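Local coordinates for SspB protein (Streptomyces clavuligerus, PDB 6JUF) that probably works as a DNA-cleaving component of the phosphorothioation-sensing Ssp system that defends bacteria against phage, at residues Arg5-Ala10 against Leu158-Gly163; Val151-Val156 against Pro164-Ile169. All coordinates share one frame; numbering follows the deposited sequence.

Contact 1: residues Arg5-Ala10 against Leu158-Gly163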
loop_
_atom_site.group_PDB
_atom_site.type_symbol
_atom_site.label_atom_id
_atom_site.label_comp_id
_atom_site.label_asym_id
_atom_site.label_seq_id
_atom_site.Cartn_x
_atom_site.Cartn_y
_atom_site.Cartn_z
ATOM N N ARG B 5 -14.530 -1.768 30.915
ATOM C CA ARG B 5 -13.881 -2.649 29.961
ATOM C C ARG B 5 -12.793 -1.894 29.204
ATOM O O ARG B 5 -11.702 -2.424 28.922
ATOM C CB ARG B 5 -14.885 -3.239 28.985
ATOM C CG ARG B 5 -15.692 -4.399 29.582
ATOM C CD ARG B 5 -17.156 -4.155 29.376
ATOM N NE ARG B 5 -17.685 -4.822 28.206
ATOM C CZ ARG B 5 -18.705 -4.356 27.485
ATOM N NH1 ARG B 5 -19.268 -3.191 27.791
ATOM N NH2 ARG B 5 -19.134 -5.038 26.434
ATOM N N LEU B 6 -13.072 -0.640 28.901
ATOM C CA LEU B 6 -12.147 0.094 28.036
ATOM C C LEU B 6 -10.821 0.358 28.788
ATOM O O LEU B 6 -9.717 0.166 28.235
ATOM C CB LEU B 6 -12.789 1.405 27.538
ATOM C CG LEU B 6 -11.861 2.211 26.581
ATOM C CD1 LEU B 6 -11.433 1.412 25.319
ATOM C CD2 LEU B 6 -12.465 3.557 26.179
ATOM N N ALA B 7 -10.909 0.787 30.047
ATOM C CA ALA B 7 -9.700 0.955 30.846
ATOM C C ALA B 7 -8.883 -0.323 30.964
ATOM O O ALA B 7 -7.659 -0.288 31.008
ATOM C CB ALA B 7 -10.083 1.460 32.238
ATOM N N GLU B 8 -9.546 -1.462 31.086
ATOM C CA GLU B 8 -8.825 -2.696 31.257
ATOM C C GLU B 8 -8.093 -3.096 29.975
ATOM O O GLU B 8 -7.013 -3.702 30.017
ATOM C CB GLU B 8 -9.759 -3.777 31.727
ATOM C CG GLU B 8 -10.342 -3.455 33.091
ATOM C CD GLU B 8 -11.195 -4.587 33.605
ATOM O OE1 GLU B 8 -12.358 -4.316 33.971
ATOM O OE2 GLU B 8 -10.693 -5.744 33.624
ATOM N N ALA B 9 -8.686 -2.726 28.853
ATOM C CA ALA B 9 -8.172 -3.101 27.549
ATOM C C ALA B 9 -7.085 -2.132 27.077
ATOM O O ALA B 9 -6.139 -2.531 26.368
ATOM C CB ALA B 9 -9.292 -3.155 26.513
ATOM N N ALA B 10 -7.269 -0.854 27.397
ATOM C CA ALA B 10 -6.491 0.182 26.707
ATOM C C ALA B 10 -5.917 1.292 27.582
ATOM O O ALA B 10 -6.498 1.675 28.576
ATOM C CB ALA B 10 -7.365 0.785 25.603
ATOM N N LEU B 158 -16.736 6.530 31.522
ATOM C CA LEU B 158 -16.861 5.422 32.480
ATOM C C LEU B 158 -15.470 4.896 32.825
ATOM O O LEU B 158 -15.268 4.368 33.900
ATOM C CB LEU B 158 -17.688 4.277 31.865
ATOM C CG LEU B 158 -19.204 4.128 32.032
ATOM C CD1 LEU B 158 -19.894 5.446 32.371
ATOM C CD2 LEU B 158 -19.790 3.472 30.770
ATOM N N SER B 159 -14.497 5.040 31.902
ATOM C CA SER B 159 -13.205 4.353 32.072
ATOM C C SER B 159 -12.060 5.215 32.496
ATOM O O SER B 159 -11.190 4.745 33.184
ATOM C CB SER B 159 -12.780 3.594 30.792
ATOM O OG SER B 159 -13.401 2.342 30.836
ATOM N N PHE B 160 -12.047 6.458 32.041
ATOM C CA PHE B 160 -10.967 7.373 32.363
ATOM C C PHE B 160 -11.551 8.638 33.008
ATOM O O PHE B 160 -12.018 9.509 32.285
ATOM C CB PHE B 160 -10.156 7.737 31.101
ATOM C CG PHE B 160 -9.627 6.529 30.331
ATOM C CD1 PHE B 160 -8.669 5.697 30.884
ATOM C CD2 PHE B 160 -10.100 6.237 29.049
ATOM C CE1 PHE B 160 -8.187 4.605 30.181
ATOM C CE2 PHE B 160 -9.651 5.133 28.319
ATOM C CZ PHE B 160 -8.659 4.309 28.882
ATOM N N PRO B 161 -11.525 8.745 34.359
ATOM C CA PRO B 161 -12.075 9.973 34.970
ATOM C C PRO B 161 -11.420 11.256 34.396
ATOM O O PRO B 161 -12.095 12.266 34.204
ATOM C CB PRO B 161 -11.753 9.798 36.469
ATOM C CG PRO B 161 -11.600 8.323 36.681
ATOM C CD PRO B 161 -11.070 7.765 35.379
ATOM N N GLU B 162 -10.124 11.198 34.117
ATOM C CA GLU B 162 -9.355 12.369 33.711
ATOM C C GLU B 162 -9.578 12.717 32.248
ATOM O O GLU B 162 -9.725 13.887 31.895
ATOM C CB GLU B 162 -7.858 12.095 33.947
ATOM C CG GLU B 162 -6.893 12.855 33.033
ATOM C CD GLU B 162 -5.628 12.058 32.743
ATOM O OE1 GLU B 162 -4.990 11.577 33.708
ATOM O OE2 GLU B 162 -5.268 11.916 31.549
ATOM N N GLY B 163 -9.658 11.672 31.429
ATOM C CA GLY B 163 -9.350 11.708 29.995
ATOM C C GLY B 163 -9.738 12.792 28.990
ATOM O O GLY B 163 -10.073 13.918 29.326
HETATM O O HOH W 1 -15.543 1.093 29.396
#
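Two first torsions bring Leu6 and Phe160 together: Leu6 swings CG opposite its backbone N (chi1 -178°), while Phe160 sets its ring opposite its own carbonyl carbon (chi1 -54°). As a result the two side chains cross at about a right angle, and Leu6 CD2 lies 3.9 Å from Phe160 CE2. The approach is oblique to the ring. Farther round the rim, Ala10 O sits at the edge, in the ring plane, 3.4 Å from Phe160 CZ. Ala7 CA, approaching obliquely, comes within 4.0 Å of Phe160 CE1. The ring thus rests against both the end and the middle of segment 5-10. From its own chain, Ser159 CB lies over one ring face, offset toward the rim.

The one-turn helix 5-9 lies across the C-terminal end of helix 145-159, where Phe160 is the first residue to leave helical geometry. First-turn N-H groups have no carbonyl one turn back within their helix, and here Ser159 supplies a substitute. Ala7 N donates to Ser159 OG over 3.0 Å, with an N-H...O angle of 151°. A water extends the pairing, accepting from Leu6 N at 3.1 Å and bonding to Ser159 OG at 2.9 Å. The serine oxygen therefore has two polar partners, while Ala7 CB packs alongside it at 3.7 Å from Ser159 OG. Outside the two segments, Leu6 also touches Pro129 and Val133 of helix 129-137, and Phe160 touches Phe14.

Contact 2: residues Val151-Val156 against Pro164-Ile169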
loop_
_atom_site.group_PDB
_atom_site.type_symbol
_atom_site.label_atom_id
_atom_site.label_comp_id
_atom_site.label_asym_id
_atom_site.label_seq_id
_atom_site.Cartn_x
_atom_site.Cartn_y
_atom_site.Cartn_z
ATOM N N VAL B 151 -20.477 7.151 21.344
ATOM C CA VAL B 151 -20.227 5.894 22.025
ATOM C C VAL B 151 -18.859 5.865 22.704
ATOM O O VAL B 151 -18.737 5.448 23.839
ATOM C CB VAL B 151 -20.487 4.683 21.110
ATOM C CG1 VAL B 151 -20.182 3.367 21.846
ATOM C CG2 VAL B 151 -21.947 4.686 20.760
ATOM N N ILE B 152 -17.837 6.353 22.001
ATOM C CA ILE B 152 -16.520 6.387 22.605
ATOM C C ILE B 152 -16.509 7.325 23.833
ATOM O O ILE B 152 -15.968 6.961 24.847
ATOM C CB ILE B 152 -15.425 6.782 21.614
ATOM C CG1 ILE B 152 -15.346 5.728 20.496
ATOM C CG2 ILE B 152 -14.111 6.916 22.346
ATOM C CD1 ILE B 152 -14.698 6.216 19.213
ATOM N N VAL B 153 -17.148 8.499 23.700
ATOM C CA VAL B 153 -17.239 9.457 24.819
ATOM C C VAL B 153 -17.847 8.749 26.051
ATOM O O VAL B 153 -17.352 8.898 27.138
ATOM C CB VAL B 153 -18.097 10.668 24.455
ATOM C CG1 VAL B 153 -18.557 11.477 25.695
ATOM C CG2 VAL B 153 -17.377 11.520 23.416
ATOM N N ARG B 154 -18.937 7.988 25.842
ATOM C CA ARG B 154 -19.625 7.302 26.929
ATOM C C ARG B 154 -18.648 6.381 27.658
ATOM O O ARG B 154 -18.564 6.388 28.884
ATOM C CB ARG B 154 -20.856 6.573 26.361
ATOM C CG ARG B 154 -21.824 5.998 27.393
ATOM C CD ARG B 154 -22.923 5.157 26.727
ATOM N NE ARG B 154 -22.529 3.741 26.579
ATOM C CZ ARG B 154 -22.544 2.836 27.569
ATOM N NH1 ARG B 154 -22.923 3.173 28.799
ATOM N NH2 ARG B 154 -22.185 1.585 27.342
ATOM N N HIS B 155 -17.893 5.583 26.879
ATOM C CA HIS B 155 -16.920 4.653 27.443
ATOM C C HIS B 155 -15.760 5.344 28.148
ATOM O O HIS B 155 -15.302 4.931 29.219
ATOM C CB HIS B 155 -16.414 3.674 26.351
ATOM C CG HIS B 155 -17.289 2.473 26.225
ATOM N ND1 HIS B 155 -18.225 2.331 25.248
ATOM C CD2 HIS B 155 -17.418 1.385 27.052
ATOM C CE1 HIS B 155 -18.908 1.190 25.451
ATOM N NE2 HIS B 155 -18.420 0.617 26.561
ATOM N N VAL B 156 -15.302 6.445 27.570
ATOM C CA VAL B 156 -14.220 7.225 28.161
ATOM C C VAL B 156 -14.660 7.854 29.486
ATOM O O VAL B 156 -13.900 7.875 30.440
ATOM C CB VAL B 156 -13.726 8.289 27.183
ATOM C CG1 VAL B 156 -12.772 9.292 27.847
ATOM C CG2 VAL B 156 -13.101 7.592 25.961
ATOM N N PRO B 164 -9.714 12.427 27.703
ATOM C CA PRO B 164 -9.679 13.370 26.590
ATOM C C PRO B 164 -10.925 14.249 26.420
ATOM O O PRO B 164 -12.016 13.972 26.945
ATOM C CB PRO B 164 -9.583 12.429 25.365
ATOM C CG PRO B 164 -10.410 11.270 25.799
ATOM C CD PRO B 164 -9.886 11.052 27.210
ATOM N N VAL B 165 -10.731 15.312 25.666
ATOM C CA VAL B 165 -11.846 16.083 25.182
ATOM C C VAL B 165 -12.461 15.385 23.961
ATOM O O VAL B 165 -11.818 14.576 23.277
ATOM C CB VAL B 165 -11.455 17.563 24.880
ATOM C CG1 VAL B 165 -11.012 18.260 26.165
ATOM C CG2 VAL B 165 -10.332 17.638 23.844
ATOM N N GLU B 166 -13.710 15.714 23.708
ATOM C CA GLU B 166 -14.494 15.193 22.604
ATOM C C GLU B 166 -13.783 15.405 21.265
ATOM O O GLU B 166 -13.767 14.531 20.411
ATOM C CB GLU B 166 -15.882 15.826 22.625
ATOM C CG GLU B 166 -16.791 15.363 21.492
ATOM C CD GLU B 166 -18.157 15.984 21.572
ATOM O OE1 GLU B 166 -19.009 15.449 22.299
ATOM O OE2 GLU B 166 -18.355 17.024 20.946
ATOM N N ALA B 167 -13.132 16.545 21.114
ATOM C CA ALA B 167 -12.448 16.867 19.861
ATOM C C ALA B 167 -11.387 15.837 19.546
ATOM O O ALA B 167 -11.167 15.495 18.345
ATOM C CB ALA B 167 -11.868 18.292 19.873
ATOM N N SER B 168 -10.689 15.356 20.567
ATOM C CA SER B 168 -9.692 14.292 20.302
ATOM C C SER B 168 -10.340 12.988 19.860
ATOM O O SER B 168 -9.790 12.257 19.002
ATOM C CB SER B 168 -8.851 14.022 21.542
ATOM O OG SER B 168 -8.197 15.207 21.933
ATOM N N ILE B 169 -11.450 12.632 20.481
ATOM C CA ILE B 169 -12.154 11.397 20.092
ATOM C C ILE B 169 -12.658 11.561 18.650
ATOM O O ILE B 169 -12.577 10.623 17.839
ATOM C CB ILE B 169 -13.280 11.095 21.089
ATOM C CG1 ILE B 169 -12.643 10.696 22.447
ATOM C CG2 ILE B 169 -14.211 9.991 20.534
ATOM C CD1 ILE B 169 -13.590 10.678 23.655
#
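Pro164 meets Val156 at the start of the segment, the proline ring and the valine methyl CG1 reaching toward each other. Pro164 CD is 3.4 Å from Val156 CG1, closer than carbons usually pack, and CG of the same ring follows at 3.7 Å from that methyl. Phe14 touches both residues from a loop. Val165 then occupies the N-cap position, its side chain directed away from segment 151-156, and helix 166-180 begins.

Glu166 makes a looser, marginal contact through the aliphatic part of its chain: Glu166 CG is 4.3 Å from Val153 CG2. One turn further on, Ile169 carries most of the packing, with both of its branches engaged. Its gamma methyl points opposite the backbone N, as does that of Ile152, and the two side chains slide past each other in opposite directions with Ile169 CG2 3.6 Å from Ile152 CG2. The longer branch reaches the two valines: Ile169 CD1 lies 3.9 Å from Val153 CG2, a crossing at about a right angle, and 3.9 Å from Val156 CG2, an approach tip to tip. Both valines turn CG2 opposite their carbonyl carbon to offer it there.

Nearest CA pairs run Ile152-Ile169, Val153-Glu166 and Val156-Pro164, so the partners fall back along helix 145-159 as the second segment advances. Ile169 touches Thr149 as well, and sits as a knob in a socket of Thr149, Ile152, Val153 and Val156, in a hairpin of two helices that run in roughly opposite senses but are well inclined to each other.

Starting near the N terminus, the chain leaves segment 5-10 and returns after 147 intervening residues to close a long loop at contact 1. Contact 2 closes a far shorter one, with seven residues between its segments. The segments alternate, in the order 5-10, 151-156, 158-163, 164-169, so the contacts cross instead of nesting. Both use helix 145-159: contact 1 its last turn and the exit from it, contact 2 the turns just before. Their centres lie 11 Å apart, and Leu6 CD2 bridges them, 4.1 Å from Val156 CG2. Helix 145-159 is thus tied to both the N-terminal helix 5-9 and the following helix 166-180.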